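Local coordinates for dipeptide Epimerase (Enterococcus faecalis V583, PDB 3JVA), which belongs to the mandelate racemase/muconate lactonizing enzyme family of the enolase superfamily and carries a magnesium ion in its barrel domain, at residues 12-16 against 323-329; 30-34 against 46-50. One frame throughout, in Å; residues are numbered along the deposited sequence.

Contact 1: 12-16 against 323-329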
ATOM      1  N   LYS B  12     -40.386 -10.998 -31.781  1.00 21.95           N
ATOM      2  CA  LYS B  12     -41.110 -11.383 -30.578  1.00 23.07           C
ATOM      3  C   LYS B  12     -41.392 -12.879 -30.646  1.00 23.31           C
ATOM      4  O   LYS B  12     -42.123 -13.346 -31.518  1.00 23.58           O
ATOM      5  CB  LYS B  12     -42.421 -10.604 -30.474  1.00 25.33           C
ATOM      6  CG  LYS B  12     -42.238  -9.091 -30.471  1.00 29.53           C
ATOM      7  CD  LYS B  12     -43.565  -8.378 -30.259  1.00 32.03           C
ATOM      8  CE  LYS B  12     -43.385  -6.871 -30.256  1.00 34.55           C
ATOM      9  NZ  LYS B  12     -44.682  -6.165 -30.079  1.00 36.75           N
ATOM     10  N   ILE B  13     -40.800 -13.625 -29.723  1.00 22.63           N
ATOM     11  CA  ILE B  13     -40.956 -15.070 -29.692  1.00 23.17           C
ATOM     12  C   ILE B  13     -41.473 -15.488 -28.325  1.00 24.21           C
ATOM     13  O   ILE B  13     -40.854 -15.196 -27.304  1.00 24.62           O
ATOM     14  CB  ILE B  13     -39.596 -15.768 -29.963  1.00 23.22           C
ATOM     15  CG1 ILE B  13     -39.062 -15.382 -31.351  1.00 20.93           C
ATOM     16  CG2 ILE B  13     -39.755 -17.275 -29.872  1.00 21.88           C
ATOM     17  CD1 ILE B  13     -39.831 -16.007 -32.515  1.00 21.84           C
ATOM     18  N   LYS B  14     -42.609 -16.173 -28.306  1.00 23.26           N
ATOM     19  CA  LYS B  14     -43.191 -16.618 -27.047  1.00 24.54           C
ATOM     20  C   LYS B  14     -42.263 -17.600 -26.340  1.00 23.42           C
ATOM     21  O   LYS B  14     -41.597 -18.418 -26.986  1.00 22.59           O
ATOM     22  CB  LYS B  14     -44.549 -17.278 -27.299  1.00 25.90           C
ATOM     23  CG  LYS B  14     -45.334 -17.549 -26.031  1.00 31.11           C
ATOM     24  CD  LYS B  14     -46.708 -18.117 -26.332  1.00 35.58           C
ATOM     25  CE  LYS B  14     -47.550 -18.174 -25.069  1.00 37.46           C
ATOM     26  NZ  LYS B  14     -47.668 -16.819 -24.468  1.00 42.31           N
ATOM     27  N   LEU B  15     -42.216 -17.508 -25.012  1.00 22.85           N
ATOM     28  CA  LEU B  15     -41.384 -18.390 -24.201  1.00 24.26           C
ATOM     29  C   LEU B  15     -42.208 -19.583 -23.719  1.00 24.81           C
ATOM     30  O   LEU B  15     -43.389 -19.434 -23.400  1.00 24.95           O
ATOM     31  CB  LEU B  15     -40.846 -17.643 -22.976  1.00 24.11           C
ATOM     32  CG  LEU B  15     -39.936 -16.425 -23.169  1.00 23.66           C
ATOM     33  CD1 LEU B  15     -39.679 -15.772 -21.809  1.00 24.74           C
ATOM     34  CD2 LEU B  15     -38.624 -16.846 -23.818  1.00 24.43           C
ATOM     35  N   LYS B  16     -41.585 -20.756 -23.661  1.00 26.94           N
ATOM     36  CA  LYS B  16     -42.270 -21.960 -23.190  1.00 28.12           C
ATOM     37  C   LYS B  16     -42.648 -21.789 -21.721  1.00 30.50           C
ATOM     38  O   LYS B  16     -43.702 -22.250 -21.281  1.00 29.40           O
ATOM     39  CB  LYS B  16     -41.374 -23.194 -23.347  1.00 28.11           C
ATOM     40  CG  LYS B  16     -41.136 -23.624 -24.786  1.00 29.48           C
ATOM     41  CD  LYS B  16     -40.173 -24.798 -24.856  1.00 31.80           C
ATOM     42  CE  LYS B  16     -39.915 -25.229 -26.285  1.00 34.31           C
ATOM     43  NZ  LYS B  16     -38.901 -26.325 -26.351  1.00 37.15           N
ATOM     44  N   PHE B 323     -33.629 -23.204 -26.237  1.00 23.19           N
ATOM     45  CA  PHE B 323     -34.407 -24.316 -25.693  1.00 24.77           C
ATOM     46  C   PHE B 323     -35.744 -23.885 -25.104  1.00 24.97           C
ATOM     47  O   PHE B 323     -36.641 -24.710 -24.927  1.00 26.40           O
ATOM     48  CB  PHE B 323     -33.614 -25.056 -24.607  1.00 23.64           C
ATOM     49  CG  PHE B 323     -32.215 -25.426 -25.008  1.00 23.60           C
ATOM     50  CD1 PHE B 323     -31.889 -25.672 -26.336  1.00 24.54           C
ATOM     51  CD2 PHE B 323     -31.223 -25.554 -24.041  1.00 25.48           C
ATOM     52  CE1 PHE B 323     -30.594 -26.041 -26.696  1.00 26.90           C
ATOM     53  CE2 PHE B 323     -29.926 -25.923 -24.389  1.00 25.81           C
ATOM     54  CZ  PHE B 323     -29.611 -26.167 -25.715  1.00 26.80           C
ATOM     55  N   GLY B 324     -35.876 -22.599 -24.791  1.00 22.63           N
ATOM     56  CA  GLY B 324     -37.117 -22.110 -24.217  1.00 23.50           C
ATOM     57  C   GLY B 324     -37.989 -21.300 -25.158  1.00 22.01           C
ATOM     58  O   GLY B 324     -38.939 -20.651 -24.716  1.00 24.97           O
ATOM     59  N   LEU B 325     -37.675 -21.332 -26.450  1.00 21.32           N
ATOM     60  CA  LEU B 325     -38.440 -20.582 -27.448  1.00 22.13           C
ATOM     61  C   LEU B 325     -39.549 -21.440 -28.064  1.00 22.86           C
ATOM     62  O   LEU B 325     -39.331 -22.611 -28.368  1.00 24.04           O
ATOM     63  CB  LEU B 325     -37.507 -20.099 -28.564  1.00 21.40           C
ATOM     64  CG  LEU B 325     -36.315 -19.215 -28.176  1.00 21.23           C
ATOM     65  CD1 LEU B 325     -35.537 -18.844 -29.429  1.00 22.51           C
ATOM     66  CD2 LEU B 325     -36.803 -17.964 -27.459  1.00 21.06           C
ATOM     67  N   GLU B 326     -40.729 -20.859 -28.255  1.00 23.46           N
ATOM     68  CA  GLU B 326     -41.844 -21.598 -28.851  1.00 23.70           C
ATOM     69  C   GLU B 326     -41.635 -21.844 -30.337  1.00 24.94           C
ATOM     70  O   GLU B 326     -42.162 -22.806 -30.895  1.00 24.40           O
ATOM     71  CB  GLU B 326     -43.161 -20.855 -28.629  1.00 23.95           C
ATOM     72  CG  GLU B 326     -43.734 -21.037 -27.237  1.00 25.23           C
ATOM     73  CD  GLU B 326     -44.204 -22.458 -26.970  1.00 26.84           C
ATOM     74  OE1 GLU B 326     -44.662 -22.723 -25.839  1.00 26.03           O
ATOM     75  OE2 GLU B 326     -44.124 -23.308 -27.885  1.00 27.90           O
ATOM     76  N   THR B 327     -40.872 -20.971 -30.983  1.00 23.47           N
ATOM     77  CA  THR B 327     -40.592 -21.131 -32.401  1.00 24.69           C
ATOM     78  C   THR B 327     -39.301 -20.384 -32.737  1.00 25.08           C
ATOM     79  O   THR B 327     -38.883 -19.502 -31.988  1.00 23.79           O
ATOM     80  CB  THR B 327     -41.777 -20.616 -33.265  1.00 26.17           C
ATOM     81  OG1 THR B 327     -41.629 -21.093 -34.607  1.00 27.74           O
ATOM     82  CG2 THR B 327     -41.832 -19.094 -33.264  1.00 25.27           C
ATOM     83  N   ALA B 328     -38.664 -20.757 -33.844  1.00 25.16           N
ATOM     84  CA  ALA B 328     -37.408 -20.132 -34.251  1.00 25.29           C
ATOM     85  C   ALA B 328     -37.628 -18.875 -35.083  1.00 24.88           C
ATOM     86  O   ALA B 328     -38.381 -18.886 -36.056  1.00 24.69           O
ATOM     87  CB  ALA B 328     -36.571 -21.124 -35.036  1.00 24.98           C
ATOM     88  N   PRO B 329     -36.960 -17.770 -34.712  1.00 24.14           N
ATOM     89  CA  PRO B 329     -37.106 -16.511 -35.449  1.00 22.53           C
ATOM     90  C   PRO B 329     -36.355 -16.510 -36.780  1.00 22.47           C
ATOM     91  O   PRO B 329     -36.627 -15.683 -37.654  1.00 23.50           O
ATOM     92  CB  PRO B 329     -36.563 -15.473 -34.466  1.00 22.89           C
ATOM     93  CG  PRO B 329     -35.468 -16.242 -33.752  1.00 23.81           C
ATOM     94  CD  PRO B 329     -36.113 -17.597 -33.515  1.00 24.45           C
TER
HETATM   95  O   HOH W   1     -45.736 -21.041 -24.195  1.00 36.60           O
HETATM   96  O   HOH W   2     -37.459 -24.554 -28.100  1.00 25.56           O
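Ile13 presses its branched side chain into the bend of the 323-329 loop and makes the tight half of this contact. With chi1 at -61° its CG1 lies beside the backbone N, which leaves CG2 anti to that nitrogen; CG2 is 3.8 Å from Leu325 CB and comes against the carbonyl oxygen of Thr327. The other branch ends at CD1, 3.8 Å from both Thr327 CG2 and Pro329 CB; all three partners are crossed at about a right angle. Behind this apolar patch, Leu325 and Pro329 rest on Thr297.

Next to it the backbones meet in a single bridge, Leu15 with Leu325. Glu326 N donates to Lys14 O and Lys16 N to Gly324 O, both at 2.9 Å.

Toward solvent the packing gives way to long polar chains and water. Lys16 stretches straight beyond CG along the loop, and its NZ donates to Phe323 O at 3.1 Å from above the carbonyl plane; a water links the same NZ to Leu325 O. Glu326, bent at chi2 (-68°), lays CG 3.8 Å from Lys14 CB, the two side chains running side by side. Its carboxylate makes no salt bridge with Lys14 or Lys16; instead OE1 accepts a hydrogen bond from a water that also donates to Leu15 O.

Since Leu15 and Ile13 pair on their other side with Glu27 and Ala29, the loop docks on a strand already held in its sheet. This is an interdomain seam of the enolase fold, where the N-terminal capping domain meets a loop of the C-terminal barrel domain.

Contact 2: 30-34 against 46-50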
ATOM      1  N   ASP B  30     -38.489 -10.512 -26.632  1.00 23.86           N
ATOM      2  CA  ASP B  30     -38.617  -9.451 -27.620  1.00 24.69           C
ATOM      3  C   ASP B  30     -37.272  -8.770 -27.832  1.00 24.19           C
ATOM      4  O   ASP B  30     -36.768  -8.073 -26.949  1.00 25.22           O
ATOM      5  CB  ASP B  30     -39.682  -8.449 -27.161  1.00 25.98           C
ATOM      6  CG  ASP B  30     -41.031  -9.114 -26.895  1.00 29.14           C
ATOM      7  OD1 ASP B  30     -41.258 -10.229 -27.415  1.00 29.49           O
ATOM      8  OD2 ASP B  30     -41.867  -8.528 -26.177  1.00 28.94           O
ATOM      9  N   SER B  31     -36.692  -8.979 -29.011  1.00 21.33           N
ATOM     10  CA  SER B  31     -35.387  -8.415 -29.327  1.00 20.79           C
ATOM     11  C   SER B  31     -35.342  -7.710 -30.673  1.00 21.12           C
ATOM     12  O   SER B  31     -36.318  -7.689 -31.424  1.00 21.33           O
ATOM     13  CB  SER B  31     -34.337  -9.524 -29.331  1.00 19.38           C
ATOM     14  OG  SER B  31     -34.687 -10.528 -30.276  1.00 20.24           O
ATOM     15  N   ALA B  32     -34.181  -7.142 -30.968  1.00 19.96           N
ATOM     16  CA  ALA B  32     -33.968  -6.454 -32.228  1.00 18.38           C
ATOM     17  C   ALA B  32     -33.113  -7.367 -33.091  1.00 18.35           C
ATOM     18  O   ALA B  32     -32.127  -7.927 -32.613  1.00 18.33           O
ATOM     19  CB  ALA B  32     -33.248  -5.126 -31.980  1.00 18.68           C
ATOM     20  N   ILE B  33     -33.511  -7.554 -34.345  1.00 18.17           N
ATOM     21  CA  ILE B  33     -32.734  -8.374 -35.260  1.00 18.30           C
ATOM     22  C   ILE B  33     -32.287  -7.484 -36.407  1.00 20.19           C
ATOM     23  O   ILE B  33     -33.098  -6.783 -37.014  1.00 19.31           O
ATOM     24  CB  ILE B  33     -33.547  -9.582 -35.801  1.00 19.71           C
ATOM     25  CG1 ILE B  33     -33.759 -10.597 -34.675  1.00 20.66           C
ATOM     26  CG2 ILE B  33     -32.805 -10.235 -36.963  1.00 21.15           C
ATOM     27  CD1 ILE B  33     -34.497 -11.862 -35.087  1.00 21.90           C
ATOM     28  N   VAL B  34     -30.988  -7.503 -36.684  1.00 20.05           N
ATOM     29  CA  VAL B  34     -30.418  -6.679 -37.738  1.00 22.78           C
ATOM     30  C   VAL B  34     -29.898  -7.517 -38.889  1.00 23.42           C
ATOM     31  O   VAL B  34     -29.434  -8.646 -38.707  1.00 21.89           O
ATOM     32  CB  VAL B  34     -29.246  -5.818 -37.204  1.00 26.94           C
ATOM     33  CG1 VAL B  34     -28.681  -4.942 -38.324  1.00 29.50           C
ATOM     34  CG2 VAL B  34     -29.722  -4.946 -36.058  1.00 26.70           C
ATOM     35  N   GLY B  46     -27.511 -10.123 -37.005  1.00 19.73           N
ATOM     36  CA  GLY B  46     -27.096  -9.788 -35.657  1.00 17.67           C
ATOM     37  C   GLY B  46     -28.321  -9.627 -34.780  1.00 17.80           C
ATOM     38  O   GLY B  46     -29.440  -9.511 -35.276  1.00 19.31           O
ATOM     39  N   GLU B  47     -28.121  -9.648 -33.470  1.00 16.65           N
ATOM     40  CA  GLU B  47     -29.239  -9.489 -32.553  1.00 16.27           C
ATOM     41  C   GLU B  47     -28.853  -8.609 -31.382  1.00 16.99           C
ATOM     42  O   GLU B  47     -27.724  -8.656 -30.897  1.00 18.10           O
ATOM     43  CB  GLU B  47     -29.716 -10.852 -32.026  1.00 17.48           C
ATOM     44  CG  GLU B  47     -30.865 -10.744 -31.019  1.00 20.32           C
ATOM     45  CD  GLU B  47     -31.468 -12.098 -30.643  1.00 20.43           C
ATOM     46  OE1 GLU B  47     -30.698 -13.061 -30.464  1.00 20.42           O
ATOM     47  OE2 GLU B  47     -32.712 -12.186 -30.512  1.00 20.80           O
ATOM     48  N   GLY B  48     -29.808  -7.797 -30.953  1.00 18.58           N
ATOM     49  CA  GLY B  48     -29.610  -6.928 -29.816  1.00 19.24           C
ATOM     50  C   GLY B  48     -30.630  -7.411 -28.806  1.00 18.88           C
ATOM     51  O   GLY B  48     -31.834  -7.217 -28.990  1.00 20.03           O
ATOM     52  N   GLY B  49     -30.149  -8.073 -27.761  1.00 18.99           N
ATOM     53  CA  GLY B  49     -31.036  -8.588 -26.733  1.00 20.73           C
ATOM     54  C   GLY B  49     -31.098  -7.641 -25.552  1.00 22.00           C
ATOM     55  O   GLY B  49     -30.117  -7.480 -24.822  1.00 21.73           O
ATOM     56  N   PRO B  50     -32.243  -6.989 -25.341  1.00 22.45           N
ATOM     57  CA  PRO B  50     -32.386  -6.057 -24.224  1.00 23.60           C
ATOM     58  C   PRO B  50     -32.476  -6.806 -22.897  1.00 24.96           C
ATOM     59  O   PRO B  50     -32.572  -8.032 -22.869  1.00 26.43           O
ATOM     60  CB  PRO B  50     -33.669  -5.306 -24.571  1.00 24.74           C
ATOM     61  CG  PRO B  50     -34.488  -6.365 -25.255  1.00 25.89           C
ATOM     62  CD  PRO B  50     -33.472  -7.035 -26.157  1.00 22.13           C
TER
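Four backbone hydrogen bonds tie Ala32 to Gly48 and Val34 to Gly46, the two hydrogen-bonded pairs of this antiparallel strand pair. Ala32 N to Gly48 O is the straightest, 3.1 Å with 177° at the hydrogen, and Gly48 N returns a bond to Ala32 O at 2.9 Å. Between them Ile33 and Glu47 form a non-hydrogen-bonded pair, CA to CA 4.6 Å, where Glu47 CA approaches Ala32 O in a CA-H...O contact of 3.3 Å.

The side-chain polar link is short: Ser31 OG donates to Glu47 OE2 at 2.6 Å, using the anti lone pair of that oxygen. Glu47 spans the distance with CG anti to the backbone N (chi1 178°) and an extended chain. Thr297 OG1 also bonds OE2 and Gly300 N bonds OE1, so three partners grip this buried carboxylate and fix its rotation.

Van der Waals packing sets Pro50 CG 3.3 Å from Asp30 O, just beyond the end of strand 43-48. Among apolar contacts, Ala32 and Val34 turn to one face, against helix 59-73, while Ile33 shares the other with Glu47, where Ile299 of helix 298-310 covers both. A beta hairpin results, part of the antiparallel sheet of the enolase-type N-terminal domain.

Both contacts draw on one antiparallel sheet, in which strands 3-21 and 29-38 are neighbours, and their centres lie about 14 Å apart. Contact 2 is buried and local, an edge strand paired with its hairpin partner; contact 1 joins segments some 300 residues apart and is only partly buried, its lysines and Glu326 facing solvent. Regular backbone pairing dominates contact 2; contact 1 has a single bridge and water-linked polar chains. They meet where Pro329 CB lies 4.2 Å from Ile33 CD1 and where Lys12 CB packs on Asp30 OD1, an oxygen hydrogen-bonded to Ser28 OG. Thr297 serves both; contact 1 joins the two domains directly, whereas contact 2 lies within the N-terminal sheet.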